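Local atomic coordinates of cytochrome C (Marichromatium purpuratum 984, PDB entry 5LO9), a protein that probably oxidises thiosulfate to tetrathionate, and may run the reverse reaction, passing electrons along a chain of four covalently bound c-type hemes. Residues E162-M167 with C402-G407; M167-G172 with P451-V456. All blocks are in the same frame, centred on the assembly; numbering follows the deposited sequence.

Contact 1: residues E162-M167 with C402-G407; sequences EPMALM and CALCHG. With HEC (heme c), chain F; EDO (1,2-ethanediol), chain Q.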
loop_
_atom_site.group_PDB
_atom_site.type_symbol
_atom_site.label_atom_id
_atom_site.label_comp_id
_atom_site.label_asym_id
_atom_site.label_seq_id
_atom_site.Cartn_x
_atom_site.Cartn_y
_atom_site.Cartn_z
ATOM N N GLU A 162 10.936 -44.204 -12.068
ATOM C CA GLU A 162 11.229 -42.875 -12.535
ATOM C C GLU A 162 12.084 -42.124 -11.506
ATOM O O GLU A 162 12.112 -42.481 -10.331
ATOM C CB GLU A 162 9.925 -42.133 -12.818
ATOM C CG GLU A 162 9.150 -41.565 -11.582
ATOM C CD GLU A 162 8.363 -42.559 -10.787
ATOM O OE1 GLU A 162 8.263 -43.735 -11.182
ATOM O OE2 GLU A 162 7.799 -42.127 -9.759
ATOM N N PRO A 163 12.803 -41.090 -11.937
ATOM C CA PRO A 163 13.691 -40.366 -11.021
ATOM C C PRO A 163 12.973 -39.875 -9.775
ATOM O O PRO A 163 11.849 -39.391 -9.839
ATOM C CB PRO A 163 14.170 -39.182 -11.867
ATOM C CG PRO A 163 14.017 -39.636 -13.294
ATOM C CD PRO A 163 12.840 -40.541 -13.306
ATOM N N MET A 164 13.645 -40.001 -8.638
ATOM C CA MET A 164 13.222 -39.434 -7.352
ATOM C C MET A 164 11.818 -39.852 -6.961
ATOM O O MET A 164 11.205 -39.217 -6.091
ATOM C CB MET A 164 13.325 -37.909 -7.353
ATOM C CG MET A 164 14.667 -37.382 -7.825
ATOM S SD MET A 164 14.811 -35.556 -7.871
ATOM C CE MET A 164 15.287 -35.169 -6.164
ATOM N N ALA A 165 11.297 -40.903 -7.601
ATOM C CA ALA A 165 9.977 -41.447 -7.291
ATOM C C ALA A 165 8.881 -40.399 -7.474
ATOM O O ALA A 165 7.813 -40.464 -6.849
ATOM C CB ALA A 165 9.955 -41.989 -5.864
ATOM N N LEU A 166 9.107 -39.464 -8.391
ATOM C CA LEU A 166 8.288 -38.259 -8.418
ATOM C C LEU A 166 6.822 -38.589 -8.702
ATOM O O LEU A 166 5.918 -38.025 -8.060
ATOM C CB LEU A 166 8.862 -37.278 -9.447
ATOM C CG LEU A 166 10.253 -36.690 -9.155
ATOM C CD1 LEU A 166 10.678 -35.778 -10.292
ATOM C CD2 LEU A 166 10.290 -35.948 -7.833
ATOM N N MET A 167 6.565 -39.487 -9.666
ATOM C CA MET A 167 5.196 -39.766 -10.061
ATOM C C MET A 167 4.530 -40.749 -9.138
ATOM O O MET A 167 3.303 -40.808 -9.100
ATOM C CB MET A 167 5.094 -40.308 -11.484
ATOM C CG MET A 167 5.088 -39.222 -12.576
ATOM S SD MET A 167 3.865 -37.931 -12.332
ATOM C CE MET A 167 2.332 -38.812 -12.428
ATOM N N CYS A 402 19.309 -32.080 -7.833
ATOM C CA CYS A 402 18.860 -30.792 -8.370
ATOM C C CYS A 402 19.067 -30.717 -9.878
ATOM O O CYS A 402 18.227 -30.188 -10.619
ATOM C CB CYS A 402 19.598 -29.635 -7.694
ATOM S SG CYS A 402 19.854 -29.842 -5.863
ATOM N N ALA A 403 20.189 -31.275 -10.337
ATOM C CA ALA A 403 20.550 -31.153 -11.741
ATOM C C ALA A 403 19.470 -31.716 -12.662
ATOM O O ALA A 403 19.337 -31.280 -13.803
ATOM C CB ALA A 403 21.870 -31.873 -11.975
ATOM N N LEU A 404 18.694 -32.682 -12.194
ATOM C CA LEU A 404 17.659 -33.272 -13.032
ATOM C C LEU A 404 16.769 -32.198 -13.663
ATOM O O LEU A 404 16.337 -32.324 -14.817
ATOM C CB LEU A 404 16.841 -34.258 -12.187
ATOM C CG LEU A 404 15.683 -35.011 -12.829
ATOM C CD1 LEU A 404 16.147 -36.154 -13.764
ATOM C CD2 LEU A 404 14.819 -35.526 -11.718
ATOM N N CYS A 405 16.429 -31.172 -12.887
ATOM C CA CYS A 405 15.580 -30.068 -13.302
ATOM C C CYS A 405 16.392 -28.839 -13.677
ATOM O O CYS A 405 16.235 -28.292 -14.772
ATOM C CB CYS A 405 14.623 -29.717 -12.170
ATOM S SG CYS A 405 13.467 -30.989 -11.699
ATOM N N HIS A 406 17.294 -28.418 -12.794
ATOM C CA HIS A 406 18.012 -27.183 -13.014
ATOM C C HIS A 406 19.201 -27.319 -13.958
ATOM O O HIS A 406 19.764 -26.286 -14.341
ATOM C CB HIS A 406 18.469 -26.618 -11.674
ATOM C CG HIS A 406 17.329 -26.160 -10.831
ATOM N ND1 HIS A 406 16.605 -25.024 -11.120
ATOM C CD2 HIS A 406 16.768 -26.691 -9.721
ATOM C CE1 HIS A 406 15.655 -24.867 -10.216
ATOM N NE2 HIS A 406 15.729 -25.868 -9.356
ATOM N N GLY A 407 19.592 -28.532 -14.336
ATOM C CA GLY A 407 20.631 -28.742 -15.330
ATOM C C GLY A 407 21.995 -28.973 -14.696
ATOM O O GLY A 407 22.296 -28.504 -13.594
HETATM FE FE HEC F . 14.475 -26.087 -7.712
HETATM C CHA HEC F . 13.008 -22.943 -8.100
HETATM C CHB HEC F . 17.186 -24.681 -6.013
HETATM C CHC HEC F . 15.649 -29.267 -7.009
HETATM C CHD HEC F . 12.113 -27.469 -9.944
HETATM N NA HEC F . 15.014 -24.149 -7.163
HETATM C C1A HEC F . 14.315 -23.032 -7.419
HETATM C C2A HEC F . 15.008 -21.817 -6.911
HETATM C C3A HEC F . 16.215 -22.327 -6.289
HETATM C C4A HEC F . 16.124 -23.794 -6.514
HETATM C CMA HEC F . 17.266 -21.513 -5.598
HETATM C CAA HEC F . 14.605 -20.378 -6.953
HETATM C CBA HEC F . 15.725 -19.598 -7.650
HETATM C CGA HEC F . 15.326 -19.001 -8.972
HETATM O O1A HEC F . 14.160 -19.155 -9.365
HETATM O O2A HEC F . 16.211 -18.387 -9.606
HETATM N NB HEC F . 16.118 -26.828 -6.688
HETATM C C1B HEC F . 17.079 -26.134 -6.091
HETATM C C2B HEC F . 18.098 -26.995 -5.451
HETATM C C3B HEC F . 17.639 -28.350 -5.736
HETATM C C4B HEC F . 16.387 -28.118 -6.494
HETATM C CMB HEC F . 19.314 -26.566 -4.714
HETATM C CAB HEC F . 18.252 -29.664 -5.329
HETATM C CBB HEC F . 18.289 -29.684 -3.820
HETATM N NC HEC F . 13.985 -28.014 -8.363
HETATM C C1C HEC F . 14.562 -29.141 -7.972
HETATM C C2C HEC F . 14.037 -30.340 -8.645
HETATM C C3C HEC F . 12.998 -29.825 -9.515
HETATM C C4C HEC F . 13.069 -28.361 -9.270
HETATM C CMC HEC F . 14.504 -31.747 -8.461
HETATM C CAC HEC F . 12.096 -30.521 -10.502
HETATM C CBC HEC F . 11.301 -31.683 -10.009
HETATM N ND HEC F . 12.853 -25.343 -8.794
HETATM C C1D HEC F . 12.036 -26.035 -9.602
HETATM C C2D HEC F . 10.969 -25.168 -10.171
HETATM C C3D HEC F . 11.229 -23.852 -9.614
HETATM C C4D HEC F . 12.413 -24.074 -8.774
HETATM C CMD HEC F . 9.862 -25.525 -11.094
HETATM C CAD HEC F . 10.452 -22.611 -9.882
HETATM C CBD HEC F . 9.171 -22.720 -9.061
HETATM C CGD HEC F . 7.952 -22.202 -9.815
HETATM O O1D HEC F . 8.021 -21.794 -10.988
HETATM O O2D HEC F . 6.863 -22.219 -9.234
HETATM C C1 EDO Q . 16.783 -30.199 -18.210
HETATM O O1 EDO Q . 17.525 -29.270 -17.391
HETATM C C2 EDO Q . 15.974 -31.235 -17.384
HETATM O O2 EDO Q . 14.951 -31.973 -18.126
#
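Leu-404 sits in the CXXCH heme-attachment motif, residues 402-406, and meets Pro-163, Met-164 and Leu-166 of a different cytochrome c unit. The contact is apolar. Leu-404 is the second residue between the two motif cysteines, and its side chain points toward residues 162-167. With CG anti to the backbone N (chi1 180°), the side chain reaches out from the short helix 403-406. Its branch CD2 does most of the touching. CD2 lies 3.7 Å from Pro-163 CB, and the two side chains meet at about a right angle. The same methyl is 3.8 Å from Met-164 SD, where the chains run past each other in opposite directions. Leu-166 CD1 only approaches it, at 4.4 Å from Leu-404 CD2. An alanine here lacks CG and both methyls, and is likely to open a gap beside the Pro-163 ring and leave Met-164 SD less tightly packed.

Met-164 also reaches the heme. Met-164 SD stands 3.9 Å from the heme methyl CMC. The bend at chi3 (85°) keeps Met-164 CE near the same heme CMC, at 4.2 Å. The heme is fixed by thioether bonds from Cys-402 SG to CAB and from Cys-405 SG to CAC. His-406 NE2 binds the heme iron at 2.1 Å, and Met-450 is the other axial ligand. Cys-402 O accepts from both Cys-405 N and His-406 N, which makes the first turn of the short helix. His-406 ND1 is hydrogen-bonded to Pro-422 O, which fixes the ring's rotation. Helix 403-406 follows directly on helix 391-401, whose Tyr-398 packs on Ala-403 and His-406. On the other side, Pro-163 and Met-164 belong to the loop that leads into helix 166-171.

Contact 2: residues M167-G172 with P451-V456; sequences MGAVAG and PLLDTV. With HEC (heme c), chain D.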
loop_
_atom_site.group_PDB
_atom_site.type_symbol
_atom_site.label_atom_id
_atom_site.label_comp_id
_atom_site.label_asym_id
_atom_site.label_seq_id
_atom_site.Cartn_x
_atom_site.Cartn_y
_atom_site.Cartn_z
ATOM N N MET A 167 6.565 -39.487 -9.666
ATOM C CA MET A 167 5.196 -39.766 -10.061
ATOM C C MET A 167 4.530 -40.749 -9.138
ATOM O O MET A 167 3.303 -40.808 -9.100
ATOM C CB MET A 167 5.094 -40.308 -11.484
ATOM C CG MET A 167 5.088 -39.222 -12.576
ATOM S SD MET A 167 3.865 -37.931 -12.332
ATOM C CE MET A 167 2.332 -38.812 -12.428
ATOM N N GLY A 168 5.287 -41.514 -8.370
ATOM C CA GLY A 168 4.634 -42.264 -7.322
ATOM C C GLY A 168 4.088 -41.338 -6.271
ATOM O O GLY A 168 2.958 -41.498 -5.815
ATOM N N ALA A 169 4.864 -40.317 -5.928
ATOM C CA ALA A 169 4.395 -39.340 -4.963
ATOM C C ALA A 169 3.207 -38.552 -5.515
ATOM O O ALA A 169 2.231 -38.301 -4.807
ATOM C CB ALA A 169 5.544 -38.417 -4.581
ATOM N N VAL A 170 3.230 -38.184 -6.783
ATOM C CA VAL A 170 2.087 -37.462 -7.313
ATOM C C VAL A 170 0.854 -38.354 -7.321
ATOM O O VAL A 170 -0.235 -37.944 -6.910
ATOM C CB VAL A 170 2.399 -36.926 -8.713
ATOM C CG1 VAL A 170 1.119 -36.425 -9.371
ATOM C CG2 VAL A 170 3.430 -35.842 -8.597
ATOM N N ALA A 171 0.986 -39.576 -7.835
ATOM C CA ALA A 171 -0.202 -40.412 -7.987
ATOM C C ALA A 171 -0.792 -40.766 -6.647
ATOM O O ALA A 171 -2.011 -40.930 -6.530
ATOM C CB ALA A 171 0.131 -41.690 -8.749
ATOM N N GLY A 172 0.063 -40.894 -5.635
ATOM C CA GLY A 172 -0.333 -41.208 -4.280
ATOM C C GLY A 172 -1.145 -40.139 -3.593
ATOM O O GLY A 172 -1.717 -40.401 -2.530
ATOM N N PRO A 451 14.140 -30.150 -3.041
ATOM C CA PRO A 451 13.432 -30.202 -4.329
ATOM C C PRO A 451 11.950 -29.914 -4.318
ATOM O O PRO A 451 11.292 -30.244 -3.353
ATOM C CB PRO A 451 13.640 -31.632 -4.781
ATOM C CG PRO A 451 14.889 -32.044 -4.141
ATOM C CD PRO A 451 14.824 -31.406 -2.761
ATOM N N LEU A 452 11.466 -29.381 -5.443
ATOM C CA LEU A 452 10.079 -28.955 -5.629
ATOM C C LEU A 452 9.073 -29.858 -4.931
ATOM O O LEU A 452 8.297 -29.401 -4.082
ATOM C CB LEU A 452 9.778 -28.928 -7.121
ATOM C CG LEU A 452 8.427 -28.441 -7.537
ATOM C CD1 LEU A 452 8.321 -26.947 -7.283
ATOM C CD2 LEU A 452 8.273 -28.825 -9.004
ATOM N N LEU A 453 9.127 -31.150 -5.249
ATOM C CA LEU A 453 8.269 -32.164 -4.650
ATOM C C LEU A 453 9.030 -32.848 -3.533
ATOM O O LEU A 453 10.181 -33.258 -3.712
ATOM C CB LEU A 453 7.824 -33.184 -5.696
ATOM C CG LEU A 453 6.802 -34.235 -5.304
ATOM C CD1 LEU A 453 5.593 -33.622 -4.625
ATOM C CD2 LEU A 453 6.407 -35.052 -6.566
ATOM N N ASP A 454 8.383 -32.975 -2.385
ATOM C CA ASP A 454 9.096 -33.364 -1.179
ATOM C C ASP A 454 9.266 -34.879 -1.057
ATOM O O ASP A 454 9.024 -35.439 0.014
ATOM C CB ASP A 454 8.425 -32.809 0.094
ATOM C CG ASP A 454 6.982 -33.221 0.251
ATOM O OD1 ASP A 454 6.339 -33.716 -0.694
ATOM O OD2 ASP A 454 6.508 -33.080 1.382
ATOM N N THR A 455 9.692 -35.558 -2.121
ATOM C CA THR A 455 10.185 -36.918 -1.939
ATOM C C THR A 455 11.517 -36.923 -1.213
ATOM O O THR A 455 11.877 -37.920 -0.565
ATOM C CB THR A 455 10.385 -37.606 -3.270
ATOM O OG1 THR A 455 11.391 -36.896 -3.984
ATOM C CG2 THR A 455 9.107 -37.630 -4.066
ATOM N N VAL A 456 12.216 -35.800 -1.273
ATOM C CA VAL A 456 13.510 -35.593 -0.643
ATOM C C VAL A 456 13.444 -34.294 0.137
ATOM O O VAL A 456 12.974 -33.279 -0.386
ATOM C CB VAL A 456 14.632 -35.515 -1.702
ATOM C CG1 VAL A 456 15.972 -35.363 -1.032
ATOM C CG2 VAL A 456 14.583 -36.743 -2.629
HETATM FE FE HEC D . 4.033 -36.411 -14.125
HETATM C CHA HEC D . 5.271 -38.854 -16.282
HETATM C CHB HEC D . 0.763 -37.285 -15.033
HETATM C CHC HEC D . 2.777 -33.876 -12.083
HETATM C CHD HEC D . 7.263 -35.741 -13.009
HETATM N NA HEC D . 3.190 -37.808 -15.429
HETATM C C1A HEC D . 3.842 -38.676 -16.192
HETATM C C2A HEC D . 2.964 -39.549 -16.990
HETATM C C3A HEC D . 1.621 -39.101 -16.608
HETATM C C4A HEC D . 1.883 -38.009 -15.631
HETATM C CMA HEC D . 0.318 -39.647 -17.120
HETATM C CAA HEC D . 3.309 -40.645 -17.965
HETATM C CBA HEC D . 3.414 -40.058 -19.364
HETATM C CGA HEC D . 3.684 -41.137 -20.387
HETATM O O1A HEC D . 4.001 -40.795 -21.545
HETATM O O2A HEC D . 3.575 -42.335 -20.032
HETATM N NB HEC D . 2.125 -35.711 -13.651
HETATM C C1B HEC D . 0.959 -36.174 -14.108
HETATM C C2B HEC D . -0.212 -35.438 -13.565
HETATM C C3B HEC D . 0.397 -34.441 -12.678
HETATM C C4B HEC D . 1.837 -34.710 -12.814
HETATM C CMB HEC D . -1.664 -35.694 -13.859
HETATM C CAB HEC D . -0.247 -33.372 -11.841
HETATM C CBB HEC D . -1.249 -33.987 -10.908
HETATM N NC HEC D . 4.865 -35.046 -12.796
HETATM C C1C HEC D . 4.218 -34.115 -12.106
HETATM C C2C HEC D . 5.103 -33.286 -11.264
HETATM C C3C HEC D . 6.442 -33.839 -11.511
HETATM C C4C HEC D . 6.155 -34.930 -12.479
HETATM C CMC HEC D . 4.665 -32.170 -10.367
HETATM C CAC HEC D . 7.804 -33.414 -11.011
HETATM C CBC HEC D . 7.953 -33.029 -9.566
HETATM N ND HEC D . 5.921 -37.155 -14.563
HETATM C C1D HEC D . 7.064 -36.788 -14.009
HETATM C C2D HEC D . 8.227 -37.526 -14.538
HETATM C C3D HEC D . 7.669 -38.441 -15.507
HETATM C C4D HEC D . 6.217 -38.119 -15.440
HETATM C CMD HEC D . 9.645 -37.386 -14.151
HETATM C CAD HEC D . 8.419 -39.444 -16.349
HETATM C CBD HEC D . 8.419 -40.834 -15.697
HETATM C CGD HEC D . 9.394 -41.775 -16.375
HETATM O O1D HEC D . 8.984 -42.939 -16.554
HETATM O O2D HEC D . 10.533 -41.371 -16.736
#
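Glu-162 OE2 is gripped by two backbone groups at the start of the helix that brings Ala-169 and Val-170 against Leu-453 and Thr-455. Gly-168 N is bonded to Glu-162 OE2 at 2.9 Å. Met-167 N makes a weak bond to the same oxygen. A carboxylate here would probably be favoured by the N-terminal end of the helix.

The contact itself is apolar. Chi1 of Leu-453 (-173°) puts CG trans to its own N, and chi2 (50°) then sets CD2 against the helix. Leu-453 CD2 lies 3.7 Å from Val-170 CG2, with the side chains at about a right angle, and 4.0 Å from Ala-169 CB. Thr-455 adds its methyl CG2, 3.7 Å from Ala-169 CB. Its OG1 is hydrogen-bonded to Met-164 O.

Both sides also line a heme pocket. Met-167 SD binds the heme iron at 2.4 Å, opposite the axial His-125. Val-170 CG1 is 3.7 Å from heme CBB. Val-170 CG2 meets Leu-453 and also the heme, near C1C. Leu-453 CB lies 3.9 Å from heme CBC.

Asp-454 centres an inverse gamma turn and forms a salt bridge with Arg-173. Residues 451-456 form part of the loop between helices 439-449 and 460-470. Across from them, helix 166-171 is backed by helix 144-156, where Leu-151 and Trp-154 touch Met-167.

Overall arrangement
Contacts 1 and 2 share Met-167 and helix 166-171, and their centres are 10 Å apart. They join the cytochrome c unit of residues 101-190 to that of residues 390-470 at two places. The loop before the helix meets the CXXCH motif in contact 1. The helix meets the loop just after the axial Met-450 in contact 2. Met-164 bridges them, with CE 3.7 Å from Pro-451 CG. Both contacts lie between the same two hemes and line both pockets. FE of HEC (chain F) is 16.0 Å from FE of HEC (chain D). CBC of HEC (chain F) comes within 3.6 Å of CBC of HEC (chain D), which is consistent with direct electron transfer between the hemes.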